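Local coordinates for beta-catenin homolog sys-1 (Caenorhabditis elegans, PDB 3C2G), which acts as a transcription coregulator in the Wnt asymmetry pathway, binding the TCF factor POP-1 directly and activating or repressing target genes, at residues Y207-N212 with G268-D273; I226-V231 with I261-L266; K433-D438 with F476-G481; E459-I464 with Y502-R507. All coordinates share one frame; numbering follows the deposited sequence.

Contact 1 (Y207-N212 with G268-D273); sequences YFIWNN and GLLLHD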
# COMPACT_ATOMS: atom_id res chain seq x y z
N TYR A 207 -8.95 6.67 -17.19
CA TYR A 207 -10.17 7.24 -17.74
C TYR A 207 -11.02 7.81 -16.61
O TYR A 207 -11.56 8.91 -16.73
CB TYR A 207 -10.97 6.24 -18.61
CG TYR A 207 -12.27 6.85 -19.09
CD1 TYR A 207 -12.27 7.93 -19.97
CD2 TYR A 207 -13.50 6.38 -18.63
CE1 TYR A 207 -13.46 8.52 -20.40
CE2 TYR A 207 -14.71 6.96 -19.06
CZ TYR A 207 -14.67 8.03 -19.94
OH TYR A 207 -15.85 8.61 -20.37
N PHE A 208 -11.12 7.07 -15.51
CA PHE A 208 -11.88 7.52 -14.35
C PHE A 208 -11.30 8.76 -13.67
O PHE A 208 -12.04 9.64 -13.27
CB PHE A 208 -12.04 6.39 -13.32
CG PHE A 208 -12.96 5.29 -13.77
CD1 PHE A 208 -14.11 5.58 -14.51
CD2 PHE A 208 -12.69 3.97 -13.44
CE1 PHE A 208 -14.95 4.56 -14.91
CE2 PHE A 208 -13.53 2.94 -13.84
CZ PHE A 208 -14.66 3.24 -14.58
N ILE A 209 -9.98 8.81 -13.56
CA ILE A 209 -9.29 9.95 -12.96
C ILE A 209 -9.33 11.16 -13.89
O ILE A 209 -9.91 12.20 -13.55
CB ILE A 209 -7.83 9.60 -12.64
CG1 ILE A 209 -7.75 8.56 -11.53
CG2 ILE A 209 -7.06 10.84 -12.24
CD1 ILE A 209 -6.43 7.82 -11.52
N TRP A 210 -8.72 11.02 -15.06
CA TRP A 210 -8.41 12.16 -15.90
C TRP A 210 -9.49 12.50 -16.92
O TRP A 210 -9.52 13.62 -17.42
CB TRP A 210 -7.06 11.94 -16.58
CG TRP A 210 -5.95 11.79 -15.60
CD1 TRP A 210 -5.26 10.65 -15.31
CD2 TRP A 210 -5.41 12.81 -14.76
NE1 TRP A 210 -4.31 10.90 -14.36
CE2 TRP A 210 -4.38 12.22 -13.99
CE3 TRP A 210 -5.69 14.17 -14.58
CZ2 TRP A 210 -3.63 12.94 -13.06
CZ3 TRP A 210 -4.94 14.89 -13.65
CH2 TRP A 210 -3.92 14.27 -12.90
N ASN A 211 -10.37 11.55 -17.23
CA ASN A 211 -11.43 11.78 -18.21
C ASN A 211 -10.86 12.40 -19.50
O ASN A 211 -11.42 13.35 -20.05
CB ASN A 211 -12.53 12.67 -17.60
CG ASN A 211 -13.87 12.55 -18.31
OD1 ASN A 211 -13.94 12.23 -19.50
ND2 ASN A 211 -14.95 12.83 -17.58
N ASN A 212 -9.72 11.87 -19.95
CA ASN A 212 -9.03 12.37 -21.15
C ASN A 212 -8.58 13.84 -21.09
O ASN A 212 -8.57 14.52 -22.11
CB ASN A 212 -9.86 12.10 -22.42
CG ASN A 212 -9.88 10.62 -22.81
OD1 ASN A 212 -10.95 10.01 -22.91
ND2 ASN A 212 -8.70 10.05 -23.01
N GLY A 268 -7.25 4.07 -3.27
CA GLY A 268 -6.05 3.25 -3.28
C GLY A 268 -5.84 2.53 -4.61
O GLY A 268 -4.73 2.51 -5.14
N LEU A 269 -6.90 1.94 -5.16
CA LEU A 269 -6.76 1.24 -6.43
C LEU A 269 -6.58 2.17 -7.61
O LEU A 269 -5.87 1.83 -8.56
CB LEU A 269 -7.93 0.30 -6.67
CG LEU A 269 -7.41 -1.14 -6.62
CD1 LEU A 269 -8.20 -2.01 -5.61
CD2 LEU A 269 -7.36 -1.75 -8.03
N LEU A 270 -7.21 3.34 -7.57
CA LEU A 270 -7.14 4.24 -8.70
C LEU A 270 -5.77 4.90 -8.84
O LEU A 270 -5.28 5.08 -9.94
CB LEU A 270 -8.20 5.32 -8.58
CG LEU A 270 -9.62 4.94 -8.98
CD1 LEU A 270 -10.57 6.00 -8.46
CD2 LEU A 270 -9.72 4.79 -10.50
N LEU A 271 -5.17 5.26 -7.70
CA LEU A 271 -3.95 6.06 -7.71
C LEU A 271 -2.72 5.20 -7.97
O LEU A 271 -1.90 4.99 -7.08
CB LEU A 271 -3.85 6.85 -6.41
CG LEU A 271 -5.09 7.69 -6.11
CD1 LEU A 271 -5.00 8.23 -4.70
CD2 LEU A 271 -5.35 8.81 -7.14
N HIS A 272 -2.61 4.69 -9.19
CA HIS A 272 -1.61 3.68 -9.53
C HIS A 272 -0.17 4.21 -9.70
O HIS A 272 0.80 3.48 -9.51
CB HIS A 272 -2.05 2.91 -10.78
CG HIS A 272 -2.31 3.77 -11.97
ND1 HIS A 272 -1.45 3.83 -13.05
CD2 HIS A 272 -3.33 4.62 -12.26
CE1 HIS A 272 -1.93 4.67 -13.95
NE2 HIS A 272 -3.06 5.17 -13.50
N ASP A 273 -0.04 5.49 -10.06
CA ASP A 273 1.27 6.06 -10.35
C ASP A 273 1.44 7.48 -9.84
O ASP A 273 0.52 8.03 -9.22
CB ASP A 273 1.54 6.01 -11.87
CG ASP A 273 0.57 6.86 -12.68
OD1 ASP A 273 -0.06 7.79 -12.13
OD2 ASP A 273 0.45 6.61 -13.89

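Contact 2 (I226-V231 with I261-L266); sequences IKLNAV and IRTFDL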
# COMPACT_ATOMS: atom_id res chain seq x y z
N ILE A 226 -12.19 14.03 -7.63
CA ILE A 226 -13.02 15.08 -7.03
C ILE A 226 -14.29 14.49 -6.39
O ILE A 226 -14.71 14.90 -5.30
CB ILE A 226 -13.37 16.17 -8.08
CG1 ILE A 226 -12.09 16.84 -8.62
CG2 ILE A 226 -14.34 17.22 -7.53
CD1 ILE A 226 -11.29 17.64 -7.57
N LYS A 227 -14.86 13.50 -7.06
CA LYS A 227 -16.10 12.89 -6.62
C LYS A 227 -15.91 12.06 -5.36
O LYS A 227 -16.64 12.24 -4.38
CB LYS A 227 -16.71 12.03 -7.72
CG LYS A 227 -17.38 12.81 -8.84
CD LYS A 227 -18.18 11.81 -9.68
CE LYS A 227 -18.52 12.34 -11.05
NZ LYS A 227 -19.69 11.57 -11.57
N LEU A 228 -14.91 11.19 -5.37
CA LEU A 228 -14.64 10.37 -4.21
C LEU A 228 -14.27 11.19 -2.98
O LEU A 228 -14.68 10.85 -1.87
CB LEU A 228 -13.61 9.29 -4.54
CG LEU A 228 -14.18 8.20 -5.48
CD1 LEU A 228 -13.14 7.15 -5.83
CD2 LEU A 228 -15.45 7.55 -4.88
N ASN A 229 -13.54 12.30 -3.19
CA ASN A 229 -13.23 13.23 -2.11
C ASN A 229 -14.46 13.86 -1.49
O ASN A 229 -14.53 13.99 -0.28
CB ASN A 229 -12.26 14.33 -2.55
CG ASN A 229 -10.80 13.86 -2.58
OD1 ASN A 229 -10.46 12.78 -2.10
ND2 ASN A 229 -9.93 14.69 -3.16
N ALA A 230 -15.41 14.27 -2.32
CA ALA A 230 -16.61 14.94 -1.79
C ALA A 230 -17.51 13.93 -1.05
O ALA A 230 -18.19 14.30 -0.10
CB ALA A 230 -17.35 15.66 -2.87
N VAL A 231 -17.45 12.67 -1.46
CA VAL A 231 -18.17 11.59 -0.81
C VAL A 231 -17.57 11.27 0.57
O VAL A 231 -18.31 11.12 1.55
CB VAL A 231 -18.24 10.32 -1.73
CG1 VAL A 231 -18.78 9.12 -0.97
CG2 VAL A 231 -19.08 10.58 -2.97
N ILE A 261 -14.64 3.92 4.25
CA ILE A 261 -13.62 2.89 4.13
C ILE A 261 -13.50 2.36 2.70
O ILE A 261 -12.40 2.21 2.18
CB ILE A 261 -13.85 1.74 5.14
CG1 ILE A 261 -13.63 2.27 6.57
CG2 ILE A 261 -12.96 0.56 4.83
CD1 ILE A 261 -13.95 1.29 7.69
N ARG A 262 -14.62 2.11 2.05
CA ARG A 262 -14.58 1.65 0.67
C ARG A 262 -14.13 2.76 -0.30
O ARG A 262 -13.57 2.47 -1.35
CB ARG A 262 -15.93 1.06 0.25
CG ARG A 262 -16.28 -0.27 0.95
CD ARG A 262 -17.68 -0.74 0.50
NE ARG A 262 -18.16 -1.93 1.20
CZ ARG A 262 -18.32 -3.13 0.64
NH1 ARG A 262 -18.03 -3.33 -0.64
NH2 ARG A 262 -18.77 -4.14 1.38
N THR A 263 -14.38 4.01 0.05
CA THR A 263 -13.85 5.12 -0.73
C THR A 263 -12.33 5.20 -0.60
O THR A 263 -11.65 5.44 -1.60
CB THR A 263 -14.50 6.43 -0.33
OG1 THR A 263 -15.90 6.36 -0.60
CG2 THR A 263 -13.90 7.60 -1.10
N PHE A 264 -11.80 4.98 0.60
CA PHE A 264 -10.35 4.90 0.77
C PHE A 264 -9.79 3.76 -0.06
O PHE A 264 -8.80 3.93 -0.77
CB PHE A 264 -9.95 4.71 2.26
CG PHE A 264 -10.14 5.93 3.14
CD1 PHE A 264 -10.01 7.22 2.64
CD2 PHE A 264 -10.40 5.78 4.51
CE1 PHE A 264 -10.16 8.34 3.48
CE2 PHE A 264 -10.54 6.88 5.36
CZ PHE A 264 -10.42 8.16 4.84
N ASP A 265 -10.41 2.59 0.02
CA ASP A 265 -9.97 1.41 -0.73
C ASP A 265 -10.00 1.65 -2.25
O ASP A 265 -9.06 1.29 -2.94
CB ASP A 265 -10.84 0.20 -0.37
CG ASP A 265 -10.39 -1.09 -1.08
OD1 ASP A 265 -9.21 -1.50 -0.93
OD2 ASP A 265 -11.22 -1.69 -1.81
N LEU A 266 -11.06 2.28 -2.76
CA LEU A 266 -11.17 2.55 -4.19
C LEU A 266 -10.11 3.57 -4.68
O LEU A 266 -9.40 3.31 -5.67
CB LEU A 266 -12.60 2.98 -4.56
CG LEU A 266 -12.93 3.21 -6.04
CD1 LEU A 266 -12.53 2.02 -6.93
CD2 LEU A 266 -14.41 3.56 -6.23

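Contact 3 (K433-D438 with F476-G481); sequences KFIEID and FVPKDG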
# COMPACT_ATOMS: atom_id res chain seq x y z
N LYS A 433 19.35 12.62 22.12
CA LYS A 433 18.70 11.46 22.71
C LYS A 433 19.13 10.15 22.04
O LYS A 433 19.19 9.11 22.69
CB LYS A 433 17.18 11.60 22.63
CG LYS A 433 16.61 12.58 23.64
CD LYS A 433 15.22 12.13 24.07
CE LYS A 433 15.28 11.11 25.21
NZ LYS A 433 15.66 11.76 26.51
N PHE A 434 19.46 10.22 20.74
CA PHE A 434 19.86 9.03 20.00
C PHE A 434 21.23 8.45 20.36
O PHE A 434 21.55 7.34 19.92
CB PHE A 434 19.71 9.22 18.48
CG PHE A 434 18.30 9.05 17.99
CD1 PHE A 434 17.84 7.80 17.59
CD2 PHE A 434 17.42 10.12 17.96
CE1 PHE A 434 16.51 7.64 17.14
CE2 PHE A 434 16.10 9.96 17.52
CZ PHE A 434 15.65 8.72 17.10
N ILE A 435 22.02 9.16 21.17
CA ILE A 435 23.20 8.56 21.75
C ILE A 435 23.05 8.16 23.22
O ILE A 435 24.03 7.74 23.85
CB ILE A 435 24.52 9.39 21.52
CG1 ILE A 435 24.35 10.87 21.88
CG2 ILE A 435 25.04 9.19 20.10
CD1 ILE A 435 24.52 11.17 23.36
N GLU A 436 21.84 8.25 23.76
CA GLU A 436 21.59 7.69 25.10
C GLU A 436 21.78 6.18 25.06
O GLU A 436 21.54 5.56 24.02
CB GLU A 436 20.18 8.02 25.59
CG GLU A 436 20.02 9.45 26.11
CD GLU A 436 18.59 9.75 26.56
OE1 GLU A 436 17.71 8.88 26.39
OE2 GLU A 436 18.36 10.86 27.08
N ILE A 437 22.21 5.58 26.17
CA ILE A 437 22.65 4.17 26.14
C ILE A 437 21.56 3.16 25.83
O ILE A 437 21.83 2.13 25.22
CB ILE A 437 23.41 3.73 27.41
CG1 ILE A 437 22.57 3.98 28.66
CG2 ILE A 437 24.75 4.41 27.49
CD1 ILE A 437 22.93 3.07 29.78
N ASP A 438 20.33 3.45 26.24
CA ASP A 438 19.24 2.52 26.02
C ASP A 438 18.93 2.30 24.54
O ASP A 438 18.79 1.16 24.11
CB ASP A 438 17.99 2.94 26.79
CG ASP A 438 17.00 1.79 27.00
OD1 ASP A 438 17.35 0.60 26.75
OD2 ASP A 438 15.86 2.08 27.41
N PHE A 476 27.53 18.64 16.88
CA PHE A 476 27.09 18.78 18.27
C PHE A 476 26.82 17.46 18.99
O PHE A 476 26.52 17.46 20.18
CB PHE A 476 25.86 19.67 18.37
CG PHE A 476 24.65 19.10 17.68
CD1 PHE A 476 23.83 18.19 18.34
CD2 PHE A 476 24.34 19.49 16.38
CE1 PHE A 476 22.71 17.67 17.69
CE2 PHE A 476 23.21 18.97 15.74
CZ PHE A 476 22.40 18.07 16.40
N VAL A 477 26.88 16.34 18.28
CA VAL A 477 26.62 15.07 18.94
C VAL A 477 27.86 14.60 19.71
O VAL A 477 28.92 14.40 19.11
CB VAL A 477 26.11 13.98 17.95
CG1 VAL A 477 26.11 12.61 18.61
CG2 VAL A 477 24.72 14.32 17.47
N PRO A 478 27.74 14.44 21.04
CA PRO A 478 28.85 13.92 21.85
C PRO A 478 29.17 12.48 21.47
O PRO A 478 28.27 11.64 21.40
CB PRO A 478 28.31 14.00 23.29
CG PRO A 478 26.85 14.07 23.16
CD PRO A 478 26.55 14.73 21.86
N LYS A 479 30.45 12.21 21.22
CA LYS A 479 30.88 10.94 20.67
C LYS A 479 31.65 10.08 21.66
O LYS A 479 31.95 8.91 21.38
CB LYS A 479 31.73 11.21 19.44
CG LYS A 479 30.89 11.50 18.22
CD LYS A 479 31.35 12.75 17.54
CE LYS A 479 30.23 13.30 16.68
NZ LYS A 479 30.24 14.78 16.73
N ASP A 480 31.96 10.65 22.82
CA ASP A 480 32.89 10.03 23.76
C ASP A 480 32.34 8.78 24.44
O ASP A 480 33.08 7.84 24.68
CB ASP A 480 33.38 11.06 24.79
CG ASP A 480 34.23 12.19 24.16
OD1 ASP A 480 34.75 12.02 23.02
OD2 ASP A 480 34.39 13.26 24.80
N GLY A 481 31.04 8.77 24.73
CA GLY A 481 30.41 7.61 25.38
C GLY A 481 30.06 6.42 24.49
O GLY A 481 29.74 5.35 24.98

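Contact 4 (E459-I464 with Y502-R507); sequences ELRSTI and YSWVFR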
# COMPACT_ATOMS: atom_id res chain seq x y z
N GLU A 459 17.21 -4.45 5.11
CA GLU A 459 17.04 -3.04 4.85
C GLU A 459 17.14 -2.26 6.16
O GLU A 459 17.62 -1.13 6.17
CB GLU A 459 15.69 -2.78 4.17
CG GLU A 459 15.52 -1.34 3.64
CD GLU A 459 14.21 -1.12 2.88
OE1 GLU A 459 13.71 -2.06 2.21
OE2 GLU A 459 13.70 0.03 2.94
N LEU A 460 16.71 -2.89 7.25
CA LEU A 460 16.85 -2.31 8.58
C LEU A 460 18.32 -2.14 8.99
O LEU A 460 18.71 -1.11 9.51
CB LEU A 460 16.11 -3.14 9.63
CG LEU A 460 16.29 -2.66 11.08
CD1 LEU A 460 15.78 -1.23 11.28
CD2 LEU A 460 15.63 -3.59 12.06
N ARG A 461 19.13 -3.17 8.77
CA ARG A 461 20.53 -3.16 9.19
C ARG A 461 21.33 -2.19 8.34
O ARG A 461 22.23 -1.53 8.82
CB ARG A 461 21.13 -4.57 9.14
CG ARG A 461 20.47 -5.49 10.14
CD ARG A 461 21.01 -6.90 10.15
NE ARG A 461 20.60 -7.50 11.41
CZ ARG A 461 20.81 -8.76 11.77
NH1 ARG A 461 21.42 -9.61 10.95
NH2 ARG A 461 20.39 -9.18 12.96
N SER A 462 20.97 -2.08 7.08
CA SER A 462 21.60 -1.12 6.21
C SER A 462 21.30 0.30 6.68
O SER A 462 22.19 1.16 6.71
CB SER A 462 21.12 -1.33 4.78
OG SER A 462 21.83 -0.50 3.89
N THR A 463 20.04 0.54 7.07
CA THR A 463 19.57 1.87 7.50
C THR A 463 20.17 2.27 8.84
O THR A 463 20.46 3.44 9.08
CB THR A 463 18.02 1.91 7.58
OG1 THR A 463 17.47 1.56 6.31
CG2 THR A 463 17.50 3.29 7.96
N ILE A 464 20.36 1.30 9.72
CA ILE A 464 20.97 1.55 11.01
C ILE A 464 22.42 2.02 10.86
O ILE A 464 22.84 2.96 11.54
CB ILE A 464 20.92 0.31 11.91
CG1 ILE A 464 19.48 0.05 12.36
CG2 ILE A 464 21.84 0.49 13.12
CD1 ILE A 464 19.30 -1.30 13.04
N TYR A 502 27.95 -7.59 9.21
CA TYR A 502 28.77 -7.75 8.02
C TYR A 502 28.97 -9.23 7.68
O TYR A 502 28.86 -9.61 6.51
CB TYR A 502 30.10 -7.04 8.28
CG TYR A 502 31.09 -7.03 7.15
CD1 TYR A 502 30.98 -6.11 6.09
CD2 TYR A 502 32.16 -7.91 7.15
CE1 TYR A 502 31.93 -6.09 5.06
CE2 TYR A 502 33.11 -7.90 6.13
CZ TYR A 502 32.99 -7.00 5.10
OH TYR A 502 33.95 -7.03 4.11
N SER A 503 29.25 -10.06 8.69
CA SER A 503 29.33 -11.52 8.54
C SER A 503 28.00 -12.09 8.06
O SER A 503 27.97 -12.87 7.11
CB SER A 503 29.69 -12.18 9.87
OG SER A 503 31.06 -11.99 10.16
N TRP A 504 26.92 -11.70 8.71
CA TRP A 504 25.58 -12.17 8.40
C TRP A 504 25.21 -11.98 6.93
O TRP A 504 24.64 -12.88 6.31
CB TRP A 504 24.57 -11.45 9.29
CG TRP A 504 23.14 -11.70 8.93
CD1 TRP A 504 22.38 -12.78 9.30
CD2 TRP A 504 22.28 -10.85 8.17
NE1 TRP A 504 21.11 -12.66 8.80
CE2 TRP A 504 21.02 -11.48 8.10
CE3 TRP A 504 22.45 -9.61 7.54
CZ2 TRP A 504 19.93 -10.92 7.43
CZ3 TRP A 504 21.37 -9.05 6.87
CH2 TRP A 504 20.13 -9.70 6.82
N VAL A 505 25.55 -10.82 6.38
CA VAL A 505 25.18 -10.49 5.02
C VAL A 505 25.83 -11.45 4.01
O VAL A 505 25.24 -11.77 2.97
CB VAL A 505 25.44 -8.98 4.70
CG1 VAL A 505 26.86 -8.74 4.22
CG2 VAL A 505 24.46 -8.49 3.66
N PHE A 506 27.03 -11.93 4.31
CA PHE A 506 27.69 -12.86 3.41
C PHE A 506 27.12 -14.28 3.43
O PHE A 506 27.28 -15.03 2.48
CB PHE A 506 29.21 -12.84 3.62
CG PHE A 506 29.85 -11.60 3.11
CD1 PHE A 506 30.09 -11.44 1.74
CD2 PHE A 506 30.19 -10.56 3.97
CE1 PHE A 506 30.66 -10.29 1.26
CE2 PHE A 506 30.76 -9.39 3.50
CZ PHE A 506 31.00 -9.25 2.14
N ARG A 507 26.42 -14.62 4.51
CA ARG A 507 25.76 -15.91 4.65
C ARG A 507 24.35 -15.90 4.07
O ARG A 507 23.71 -16.94 3.99
CB ARG A 507 25.73 -16.33 6.12
CG ARG A 507 27.12 -16.62 6.70
CD ARG A 507 27.03 -17.30 8.06
NE ARG A 507 27.25 -16.37 9.18
CZ ARG A 507 26.28 -15.85 9.93
NH1 ARG A 507 25.00 -16.15 9.70
NH2 ARG A 507 26.59 -15.02 10.91

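Contact 1 (Y207-N212 with G268-D273)
Three groups gather at Leu270 O: His272 N, its one hydrogen-bond donor within the two segments, at 2.8 Å; the terminal methyl of Ile209, with CD1 3.4 Å away in van der Waals contact; and the rim of the His272 ring, in plane. The backbone bond closes an inverse gamma turn centred on Leu271, where helix 251-270 gives out. Ile209 reaches so far because CG1 stands beside its backbone N (chi1 -68°) and the chain beyond is nearly extended; CD1 then lies 4.2 Å from Leu270 CB. The C-terminal ends of two helices thus pack together in the armadillo domain, a superhelix of short stacked helices: helix 202-210 finishes at Trp210, the next residue, Asn211, turning to positive phi, and helix 251-270 is met at its last residue, Leu270. Leu270 CD2 touches Phe208 CB at 4.0 Å and sits near the plane of the phenyl ring, at its edge, while Phe194 meets the same ring edge-to-face. Leu224 and Ile225 of helix 224-239 add apolar cover to Leu270 and Ile209. His272 NE2 reaches back to helix 202-210, where it is hydrogen-bonded to Asp206 OD1.

Contact 2 (I226-V231 with I261-L266)
Thr263 holds its methyl opposite its backbone N and its hydroxyl beside that N (chi1 -62°), so that CG2 faces Leu228 while OG1 turns back along its own helix to Val259 O. Leu266 has CG opposite its backbone N as well (chi1 -175°), which carries CD2 over to the branch end of Leu228. Leu228 is the hub of the interface. Its CB lies 3.8 Å from Thr263 CG2, and the two side chains run past each other in opposite senses; its CD1 lies 3.8 Å from Leu266 CD2, where the chains cross at about a right angle. The methyl of Thr263 also presses on the backbone, with CG2 3.4 Å from Leu228 O. One turn further on, Val231 CG1 comes within 4.0 Å of Thr263 OG1. This is a van der Waals contact of a methyl; the hydroxyl has its polar partner in Val259 O. No hydrogen bond joins the two segments; buried Thr263 gives its methyl to the packing while its own helix takes the hydroxyl. The segments are antiparallel neighbours, with axes 10.0 Å apart and crossing at -156°, as befits the helix-against-helix build of an armadillo domain. Around them, Phe191 and Ile198 of helix 189-198 pack on Thr263 and Leu266, Phe177 and Ile186 from loops cover Leu228 and Val231, and Phe264 reaches out to helix 298-311.

Contact 3 (K433-D438 with F476-G481)
Val477 is the first residue along 476-481 to reach across, its CG1 lying 3.9 Å from Ile435 CG2. The two side chains lie alongside one another, pointing opposite ways, and CG1 of the isoleucine stays close to the same valine methyl. Pro478 follows and takes the other branch: its ring atom CG is 3.7 Å from Ile435 CD1, the two groups crossing at a slant. One isoleucine thus serves two consecutive residues, a methyl for each. It can do so because CG1 sits in the crowded position between the backbone N and the carbonyl carbon (chi1 49°), while CG2 stands beside the N. Lys479 turns from the interface and curls back, NZ donating to Val477 O at 2.7 Å along a lone pair in the carbonyl plane; Thr474 O is a second partner of that amine. The loop is therefore tied to itself through the backbone of a residue that touches. Across from it, Lys433 NZ forms a salt bridge of 2.9 Å with Glu436 OE2, on the syn side but 29° out of the carboxylate plane, spanning the turn that leads into helix 437-448. Val482 also touches Ile435. In this armadillo domain the contact lays the loop after helix 457-472 against the link between helices 425-432 and 437-448, with Val477 also packing on Val431 of helix 425-432.

Contact 4 (E459-I464 with Y502-R507)
Arg461 stands its guanidinium almost upright on the indole of Trp504, the two planes 78° apart, in a cation-pi contact that joins helix 457-472 to helix 494-507 of the armadillo domain. Of the three guanidinium nitrogens, NH1 is the one that points into the ring system: it lies 3.1 Å above the plane, over its centre, with Trp504 CD2 its nearest atom at 3.2 Å. The central carbon sits farther back, Arg461 CZ being 4.6 Å from the centroid of the six-membered ring and 15° off its normal. The arginine spans the gap between the helices because its chain is extended from CG to NE, and CG of Trp504 stands opposite its backbone N (chi1 172°), which swings the indole toward helix 457-472. The rest of the guanidinium is anchored the other way: NE is hydrogen-bonded to Cys446 O and NH2 to Cys449 O, which fixes its rotation and leaves NH1 as the end directed at the ring. Helix 457-472 also borders the ligand, since Glu459 OE2 pairs with a basic side chain of the bound POP-1 peptide. Nearer the arginine's backbone, Arg461 CD makes a van der Waals contact at the rim of the indole, 3.9 Å from Trp504 CZ3.

How the contacts relate
From the N terminus, contact 1 opens on helix 202-210, and contact 2 opens and closes within its loop, joining helices 224-239 and 251-270 before contact 1 shuts at 268-273. The nested pair shares helix 251-270, and the two touch where Leu270 CD1 meets Leu228 CD1 at 3.9 Å. Much later, contact 3 closes the loop from 433-438 to 476-481 and contact 4 that from 459-464 to 502-507; they cross, and tie the region from the start of helix 437-448 to helix 494-507 together. Their centres are about 23 Å apart and they do not touch. The two pairs lie in series, with centres of contacts 1 and 3 about 47 Å apart along the elongated domain.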